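Local coordinates for protein acyl-CoA dehydrogenase (Bacillus subtilis, PDB 5LNX) that uses bound FAD to oxidise saturated acyl-CoA thioesters to their 2,3-dehydroacyl-CoA products, passing the electrons on to an acceptor, at residues 97-102 against 233-238; 144-149 against 168-173; 247-252 against 296-301. All blocks are in the same frame, centred on the assembly; numbering follows the deposited sequence.

Contact 1 of 3, residues 97-102 against 233-238; sequences LYFGNE and AMANLN
F99 lays the outer end of its ring against A235, with CZ 3.9 Å from A235 CB and CE2 4.2 Å from that same methyl carbon. The approach is oblique to the ring, and the methyl group is the whole of what A235 offers. In F99, CG stands anti to the carbonyl carbon (chi1 -62°), a setting that carries the ring from the end of helix 94-99 across to helix 229-265, where I232, one turn before N236, also touches it.

N236 lies next to this apolar pair. Its CA-CB bond does not aim at the opposing helix, yet the amide at its end reaches between Y98 and F99. The edge of the Y98 ring, on the CD2 side, receives the amide close to the ring plane, with the two planes 29° apart. Against F99 the same amide stands almost upright, at 87°, the two side chains running past each other in opposite senses. These are van der Waals contacts. N236, which is buried, also packs on V91, N94 and P95. On the Y98 ring, L97 CG covers one face, 4.1 Å above the plane and towards the rim.

Beyond F99 the chain turns away from the contact: G100 leaves the helical conformation and N101 becomes the N-cap of helix 102-114, its backbone N bonded to the side chain of Q104. On the other helix, the next residue, L237, packs on F121, a residue of the FAD pocket, while the N236 side chain is about 11 Å from a bound FAD. The contact joins the N-terminal helical domain to the first long helix of the C-terminal bundle, two all-helical parts that pack together in the acyl-CoA dehydrogenase fold.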
loop_
_atom_site.group_PDB
_atom_site.type_symbol
_atom_site.label_atom_id
_atom_site.label_comp_id
_atom_site.label_asym_id
_atom_site.label_seq_id
_atom_site.Cartn_x
_atom_site.Cartn_y
_atom_site.Cartn_z
ATOM N N LEU D 97 37.853 -12.691 -11.133
ATOM C CA LEU D 97 37.961 -12.101 -12.460
ATOM C C LEU D 97 38.385 -10.631 -12.414
ATOM O O LEU D 97 39.208 -10.192 -13.222
ATOM C CB LEU D 97 36.642 -12.234 -13.244
ATOM C CG LEU D 97 36.552 -11.491 -14.599
ATOM C CD1 LEU D 97 37.656 -11.935 -15.552
ATOM C CD2 LEU D 97 35.203 -11.694 -15.248
ATOM N N TYR D 98 37.826 -9.883 -11.470
ATOM C CA TYR D 98 37.970 -8.418 -11.465
ATOM C C TYR D 98 39.085 -7.886 -10.555
ATOM O O TYR D 98 39.595 -6.787 -10.783
ATOM C CB TYR D 98 36.639 -7.762 -11.098
ATOM C CG TYR D 98 35.579 -7.898 -12.170
ATOM C CD1 TYR D 98 35.836 -7.512 -13.483
ATOM C CD2 TYR D 98 34.315 -8.404 -11.870
ATOM C CE1 TYR D 98 34.875 -7.656 -14.469
ATOM C CE2 TYR D 98 33.348 -8.541 -12.849
ATOM C CZ TYR D 98 33.634 -8.170 -14.148
ATOM O OH TYR D 98 32.673 -8.296 -15.124
ATOM N N PHE D 99 39.405 -8.628 -9.501
ATOM C CA PHE D 99 40.389 -8.186 -8.502
ATOM C C PHE D 99 41.576 -9.123 -8.340
ATOM O O PHE D 99 42.558 -8.778 -7.684
ATOM C CB PHE D 99 39.704 -7.953 -7.153
ATOM C CG PHE D 99 38.659 -6.870 -7.196
ATOM C CD1 PHE D 99 39.001 -5.548 -6.969
ATOM C CD2 PHE D 99 37.336 -7.169 -7.512
ATOM C CE1 PHE D 99 38.047 -4.550 -7.013
ATOM C CE2 PHE D 99 36.368 -6.170 -7.558
ATOM C CZ PHE D 99 36.725 -4.857 -7.306
ATOM N N GLY D 100 41.481 -10.297 -8.949
ATOM C CA GLY D 100 42.474 -11.345 -8.789
ATOM C C GLY D 100 43.593 -11.064 -9.777
ATOM O O GLY D 100 43.469 -10.160 -10.616
ATOM N N ASN D 101 44.702 -11.791 -9.662
ATOM C CA ASN D 101 45.823 -11.616 -10.586
ATOM C C ASN D 101 45.794 -12.649 -11.734
ATOM O O ASN D 101 45.147 -13.696 -11.636
ATOM C CB ASN D 101 47.168 -11.638 -9.826
ATOM C CG ASN D 101 47.484 -12.988 -9.228
ATOM O OD1 ASN D 101 47.164 -14.024 -9.805
ATOM N ND2 ASN D 101 48.142 -12.988 -8.074
ATOM N N GLU D 102 46.565 -12.371 -12.784
ATOM C CA GLU D 102 46.578 -13.201 -14.001
ATOM C C GLU D 102 46.768 -14.696 -13.729
ATOM O O GLU D 102 46.153 -15.526 -14.398
ATOM C CB GLU D 102 47.664 -12.727 -14.962
ATOM N N ALA D 233 34.007 -7.022 -1.966
ATOM C CA ALA D 233 32.674 -7.505 -1.606
ATOM C C ALA D 233 31.535 -6.646 -2.168
ATOM O O ALA D 233 30.724 -7.107 -2.972
ATOM C CB ALA D 233 32.541 -7.595 -0.097
ATOM N N MET D 234 31.477 -5.395 -1.729
ATOM C CA MET D 234 30.419 -4.461 -2.144
ATOM C C MET D 234 30.390 -4.222 -3.658
ATOM O O MET D 234 29.323 -4.195 -4.272
ATOM C CB MET D 234 30.568 -3.120 -1.422
ATOM C CG MET D 234 30.275 -3.192 0.075
ATOM S SD MET D 234 28.540 -3.577 0.463
ATOM C CE MET D 234 27.668 -2.003 0.178
ATOM N N ALA D 235 31.576 -4.114 -4.254
ATOM C CA ALA D 235 31.725 -3.871 -5.701
ATOM C C ALA D 235 30.966 -4.903 -6.530
ATOM O O ALA D 235 30.281 -4.565 -7.501
ATOM C CB ALA D 235 33.191 -3.889 -6.095
ATOM N N ASN D 236 31.105 -6.156 -6.118
ATOM C CA ASN D 236 30.465 -7.281 -6.777
ATOM C C ASN D 236 29.005 -7.424 -6.376
ATOM O O ASN D 236 28.156 -7.833 -7.179
ATOM C CB ASN D 236 31.217 -8.568 -6.433
ATOM C CG ASN D 236 32.530 -8.695 -7.185
ATOM O OD1 ASN D 236 33.580 -8.945 -6.601
ATOM N ND2 ASN D 236 32.472 -8.534 -8.491
ATOM N N LEU D 237 28.726 -7.143 -5.106
ATOM C CA LEU D 237 27.363 -7.176 -4.582
ATOM C C LEU D 237 26.389 -6.308 -5.406
ATOM O O LEU D 237 25.183 -6.596 -5.449
ATOM C CB LEU D 237 27.347 -6.781 -3.108
ATOM C CG LEU D 237 27.501 -7.992 -2.176
ATOM C CD1 LEU D 237 27.815 -7.574 -0.749
ATOM C CD2 LEU D 237 26.249 -8.868 -2.200
ATOM N N ASN D 238 26.926 -5.257 -6.041
ATOM C CA ASN D 238 26.170 -4.432 -6.984
ATOM C C ASN D 238 25.609 -5.228 -8.180
ATOM O O ASN D 238 24.405 -5.218 -8.435
ATOM C CB ASN D 238 27.034 -3.272 -7.506
ATOM C CG ASN D 238 27.038 -2.077 -6.582
ATOM O OD1 ASN D 238 26.304 -2.016 -5.596
ATOM N ND2 ASN D 238 27.876 -1.104 -6.905
#

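Contact 2 of 3, residues 144-149 against 168-173; sequences GKYLLN and ALTAPD
Y146 and T170 meet through a ring carbon and a methyl group, CE1 of the tyrosine lying 4.0 Å from CG2 of the threonine. The methyl comes in obliquely to the ring, and the two side chains cross at a slant. Each is oriented by a polar group that is bonded elsewhere. In T170 the hydroxyl sits between the backbone N and the carbonyl carbon (chi1 38°), from where OG1 bonds to S180 OG and to G178 O; CG2 is thereby left on the side facing the tyrosine. The Y146 ring is carried by a CG anti to the carbonyl carbon (chi1 -78°), and its OH is hydrogen-bonded to E226 OE2. F182 adds an edge-to-face ring contact with Y146 and also touches T170, so the phenol has a polar partner at its hydroxyl and an aromatic one at its ring.

The two segments belong to different sheets of the middle domain, the beta domain of acyl-CoA dehydrogenases, in which two sheets pack on each other. Strand 145-156 bonds through Y146 and L148 to V217 and A215, whereas A168 bonds to S180 in the neighbouring strand of its own sheet. With CA atoms 7.5 Å apart at L148 and A168, the segments are joined by side chains rather than by strand pairing.

At that second point of touch L148 does the reaching. Its CA-CB bond is not aimed at A168, but CD2 extends about anti to CA and comes to 4.2 Å from A168 CB. L148 also packs on A139, A215 and V217, and A139 packs on A168 too. The short methyl of A168, pointing towards strand 145-156, meets F182 as well, the same ring that packs against Y146.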
loop_
_atom_site.group_PDB
_atom_site.type_symbol
_atom_site.label_atom_id
_atom_site.label_comp_id
_atom_site.label_asym_id
_atom_site.label_seq_id
_atom_site.Cartn_x
_atom_site.Cartn_y
_atom_site.Cartn_z
ATOM N N GLY D 144 53.853 -20.566 6.636
ATOM C CA GLY D 144 53.848 -20.277 5.179
ATOM C C GLY D 144 52.449 -20.205 4.556
ATOM O O GLY D 144 52.144 -20.734 3.476
ATOM N N LYS D 145 51.572 -19.526 5.263
ATOM C CA LYS D 145 50.150 -19.760 5.075
ATOM C C LYS D 145 49.318 -18.755 5.878
ATOM O O LYS D 145 49.711 -18.377 6.970
ATOM C CB LYS D 145 49.893 -21.179 5.585
ATOM C CG LYS D 145 49.974 -22.296 4.546
ATOM N N TYR D 146 48.194 -18.297 5.334
ATOM C CA TYR D 146 47.202 -17.591 6.162
ATOM C C TYR D 146 46.416 -18.605 6.966
ATOM O O TYR D 146 46.132 -19.704 6.501
ATOM C CB TYR D 146 46.222 -16.762 5.345
ATOM C CG TYR D 146 46.742 -15.445 4.833
ATOM C CD1 TYR D 146 46.475 -14.249 5.500
ATOM C CD2 TYR D 146 47.434 -15.380 3.630
ATOM C CE1 TYR D 146 46.912 -13.028 4.995
ATOM C CE2 TYR D 146 47.868 -14.168 3.108
ATOM C CZ TYR D 146 47.612 -12.995 3.788
ATOM O OH TYR D 146 48.061 -11.797 3.273
ATOM N N LEU D 147 46.016 -18.186 8.156
ATOM C CA LEU D 147 45.393 -19.069 9.136
ATOM C C LEU D 147 44.075 -18.452 9.572
ATOM O O LEU D 147 44.034 -17.470 10.330
ATOM C CB LEU D 147 46.318 -19.287 10.339
ATOM C CG LEU D 147 46.174 -20.659 11.014
ATOM N N LEU D 148 42.990 -19.046 9.081
ATOM C CA LEU D 148 41.640 -18.479 9.218
ATOM C C LEU D 148 40.868 -19.062 10.400
ATOM O O LEU D 148 40.930 -20.259 10.676
ATOM C CB LEU D 148 40.848 -18.658 7.928
ATOM C CG LEU D 148 41.039 -17.501 6.943
ATOM C CD1 LEU D 148 42.399 -17.589 6.287
ATOM C CD2 LEU D 148 39.934 -17.463 5.903
ATOM N N ASN D 149 40.172 -18.192 11.118
ATOM C CA ASN D 149 39.440 -18.610 12.321
ATOM C C ASN D 149 38.146 -17.852 12.519
ATOM O O ASN D 149 38.124 -16.621 12.478
ATOM C CB ASN D 149 40.285 -18.427 13.582
ATOM C CG ASN D 149 41.123 -19.642 13.898
ATOM O OD1 ASN D 149 40.593 -20.675 14.319
ATOM N ND2 ASN D 149 42.419 -19.545 13.654
ATOM N N ALA D 168 37.707 -11.989 5.565
ATOM C CA ALA D 168 38.280 -12.211 6.899
ATOM C C ALA D 168 39.198 -11.060 7.322
ATOM O O ALA D 168 39.943 -10.538 6.504
ATOM C CB ALA D 168 39.013 -13.548 6.929
ATOM N N LEU D 169 39.128 -10.674 8.598
ATOM C CA LEU D 169 40.002 -9.610 9.188
ATOM C C LEU D 169 41.502 -9.919 9.167
ATOM O O LEU D 169 41.941 -10.928 9.731
ATOM C CB LEU D 169 39.629 -9.365 10.648
ATOM C CG LEU D 169 38.304 -8.679 10.916
ATOM C CD1 LEU D 169 38.013 -8.721 12.406
ATOM C CD2 LEU D 169 38.301 -7.255 10.397
ATOM N N THR D 170 42.270 -9.062 8.494
ATOM C CA THR D 170 43.780 -9.130 8.538
ATOM C C THR D 170 44.704 -8.514 9.766
ATOM O O THR D 170 45.557 -9.293 10.341
ATOM C CB THR D 170 44.349 -8.908 7.075
ATOM O OG1 THR D 170 43.606 -7.918 6.338
ATOM C CG2 THR D 170 44.310 -10.205 6.240
ATOM N N ALA D 171 44.708 -7.232 10.222
ATOM C CA ALA D 171 43.777 -6.085 10.148
ATOM C C ALA D 171 42.477 -6.028 11.050
ATOM O O ALA D 171 41.440 -5.522 10.591
ATOM C CB ALA D 171 43.195 -6.092 8.785
ATOM N N PRO D 172 42.513 -6.333 12.335
ATOM C CA PRO D 172 41.343 -6.168 13.226
ATOM C C PRO D 172 41.082 -4.737 13.763
ATOM O O PRO D 172 39.934 -4.410 14.085
ATOM C CB PRO D 172 41.630 -7.132 14.390
ATOM C CG PRO D 172 42.390 -8.254 13.760
ATOM C CD PRO D 172 43.188 -7.657 12.636
ATOM N N ASP D 173 42.128 -3.940 13.973
ATOM C CA ASP D 173 41.941 -2.594 14.560
ATOM C C ASP D 173 41.382 -1.581 13.547
ATOM O O ASP D 173 40.982 -0.478 13.928
ATOM C CB ASP D 173 43.201 -2.072 15.294
ATOM C CG ASP D 173 44.373 -1.809 14.383
ATOM O OD1 ASP D 173 44.475 -2.451 13.307
ATOM O OD2 ASP D 173 45.252 -1.031 14.820
#

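Contact 3 of 3, residues 247-252 against 296-301; sequences QALGIA and LVYHAA
L249 sets its CD2 methyl against both V297 and Y298, joining helix 229-265 to helix 277-305 inside the C-terminal helical bundle of the acyl-CoA dehydrogenase fold. The contact is entirely apolar and buried. CG of L249 lies anti to the backbone N (chi1 -179°), and CD2 continues outward from there to face the other helix. It comes to 4.3 Å from V297 CG2 and to 4.1 Å from Y298 CE2. The leucine and tyrosine side chains cross at about a right angle, and the methyl meets the ring obliquely. I242 and A245, on the L249 helix, pack on V297 too, while I68 of helix 64-77 touches it from the N-terminal domain.

The polar ends of nearby side chains are bonded outside the two segments. Y298 OH is hydrogen-bonded to H72 ND1, and H72 also packs on L249, so helix 64-77 closes over this leucine-tyrosine pair. Q247 OE1 bonds to the hydroxyl of Y360, one of the residues lining the FAD pocket.

Contacts between subunits occupy another side of helix 277-305, where the H299 ring meets the ring of H295 of the second subunit.

V297 uses its two methyls in different directions: while CG2 faces L249, CG1 lies over the centre of the Y298 ring, 4.3 Å above its plane.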
loop_
_atom_site.group_PDB
_atom_site.type_symbol
_atom_site.label_atom_id
_atom_site.label_comp_id
_atom_site.label_asym_id
_atom_site.label_seq_id
_atom_site.Cartn_x
_atom_site.Cartn_y
_atom_site.Cartn_z
ATOM N N GLN D 247 16.077 -12.138 -10.537
ATOM C CA GLN D 247 15.436 -13.295 -9.892
ATOM C C GLN D 247 14.014 -12.943 -9.491
ATOM O O GLN D 247 13.066 -13.663 -9.819
ATOM C CB GLN D 247 16.215 -13.742 -8.652
ATOM C CG GLN D 247 15.738 -15.053 -8.050
ATOM C CD GLN D 247 16.291 -15.317 -6.650
ATOM O OE1 GLN D 247 16.949 -14.464 -6.046
ATOM N NE2 GLN D 247 16.027 -16.514 -6.133
ATOM N N ALA D 248 13.882 -11.807 -8.810
ATOM C CA ALA D 248 12.567 -11.302 -8.355
ATOM C C ALA D 248 11.601 -11.045 -9.521
ATOM O O ALA D 248 10.386 -11.166 -9.378
ATOM C CB ALA D 248 12.747 -10.018 -7.570
ATOM N N LEU D 249 12.179 -10.639 -10.647
ATOM C CA LEU D 249 11.459 -10.337 -11.865
ATOM C C LEU D 249 10.849 -11.628 -12.428
ATOM O O LEU D 249 9.626 -11.753 -12.578
ATOM C CB LEU D 249 12.418 -9.704 -12.885
ATOM C CG LEU D 249 11.837 -9.292 -14.246
ATOM C CD1 LEU D 249 10.662 -8.328 -14.095
ATOM C CD2 LEU D 249 12.920 -8.674 -15.118
ATOM N N GLY D 250 11.720 -12.604 -12.673
ATOM C CA GLY D 250 11.319 -13.947 -13.116
ATOM C C GLY D 250 10.244 -14.530 -12.216
ATOM O O GLY D 250 9.214 -15.012 -12.681
ATOM N N ILE D 251 10.482 -14.493 -10.909
ATOM C CA ILE D 251 9.449 -14.945 -9.956
ATOM C C ILE D 251 8.104 -14.282 -10.288
ATOM O O ILE D 251 7.079 -14.934 -10.323
ATOM C CB ILE D 251 9.816 -14.624 -8.505
ATOM C CG1 ILE D 251 10.896 -15.571 -8.009
ATOM C CG2 ILE D 251 8.598 -14.766 -7.606
ATOM C CD1 ILE D 251 11.586 -15.108 -6.736
ATOM N N ALA D 252 8.137 -12.965 -10.488
ATOM C CA ALA D 252 6.914 -12.164 -10.596
ATOM C C ALA D 252 6.174 -12.465 -11.908
ATOM O O ALA D 252 4.945 -12.441 -11.966
ATOM C CB ALA D 252 7.241 -10.693 -10.524
ATOM N N LEU D 296 14.020 -1.214 -14.731
ATOM C CA LEU D 296 14.960 -0.925 -13.644
ATOM C C LEU D 296 16.144 -1.886 -13.707
ATOM O O LEU D 296 17.295 -1.465 -13.617
ATOM C CB LEU D 296 14.289 -1.072 -12.279
ATOM C CG LEU D 296 13.314 0.017 -11.869
ATOM C CD1 LEU D 296 12.682 -0.358 -10.542
ATOM C CD2 LEU D 296 13.986 1.367 -11.760
ATOM N N VAL D 297 15.822 -3.165 -13.877
ATOM C CA VAL D 297 16.815 -4.237 -13.939
ATOM C C VAL D 297 17.776 -4.057 -15.107
ATOM O O VAL D 297 18.989 -3.983 -14.930
ATOM C CB VAL D 297 16.144 -5.626 -14.085
ATOM C CG1 VAL D 297 17.183 -6.709 -14.364
ATOM C CG2 VAL D 297 15.350 -5.975 -12.838
ATOM N N TYR D 298 17.216 -3.978 -16.303
ATOM C CA TYR D 298 18.018 -3.951 -17.536
ATOM C C TYR D 298 18.788 -2.664 -17.784
ATOM O O TYR D 298 19.845 -2.696 -18.403
ATOM C CB TYR D 298 17.152 -4.323 -18.749
ATOM C CG TYR D 298 16.863 -5.805 -18.737
ATOM C CD1 TYR D 298 17.888 -6.729 -18.956
ATOM C CD2 TYR D 298 15.599 -6.290 -18.401
ATOM C CE1 TYR D 298 17.661 -8.098 -18.858
ATOM C CE2 TYR D 298 15.356 -7.648 -18.311
ATOM C CZ TYR D 298 16.386 -8.549 -18.541
ATOM O OH TYR D 298 16.150 -9.894 -18.503
ATOM N N HIS D 299 18.255 -1.543 -17.318
ATOM C CA HIS D 299 18.976 -0.277 -17.389
ATOM C C HIS D 299 20.158 -0.268 -16.398
ATOM O O HIS D 299 21.242 0.244 -16.697
ATOM C CB HIS D 299 18.048 0.905 -17.107
ATOM C CG HIS D 299 18.757 2.220 -17.028
ATOM N ND1 HIS D 299 19.487 2.730 -18.078
ATOM C CD2 HIS D 299 18.859 3.125 -16.025
ATOM C CE1 HIS D 299 20.006 3.895 -17.730
ATOM N NE2 HIS D 299 19.638 4.160 -16.490
ATOM N N ALA D 300 19.922 -0.829 -15.218
ATOM C CA ALA D 300 20.972 -1.032 -14.216
ATOM C C ALA D 300 22.118 -1.878 -14.771
ATOM O O ALA D 300 23.300 -1.597 -14.526
ATOM C CB ALA D 300 20.398 -1.692 -12.976
ATOM N N ALA D 301 21.753 -2.931 -15.493
ATOM C CA ALA D 301 22.727 -3.862 -16.079
ATOM C C ALA D 301 23.404 -3.272 -17.317
ATOM O O ALA D 301 24.529 -3.628 -17.655
ATOM C CB ALA D 301 22.060 -5.174 -16.437
#

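In the fold
Contacts 1 and 3 share helix 229-265, which meets the N-terminal helix 94-99 near its start and helix 277-305 further along; their centres are 22 Å apart. Contact 1, between the N- and C-terminal domains, is only partly buried and mixes aromatic rings with an amide and a methyl. Contact 3 is buried and made of aliphatic and aromatic carbon alone, with a subunit interface close by. Contact 2, also buried, joins two beta sheets of the middle domain and lies on the opposite side of the chain's centre from contact 3, about 37 Å away between centres. In sequence it is nested within the loop that contact 1 closes.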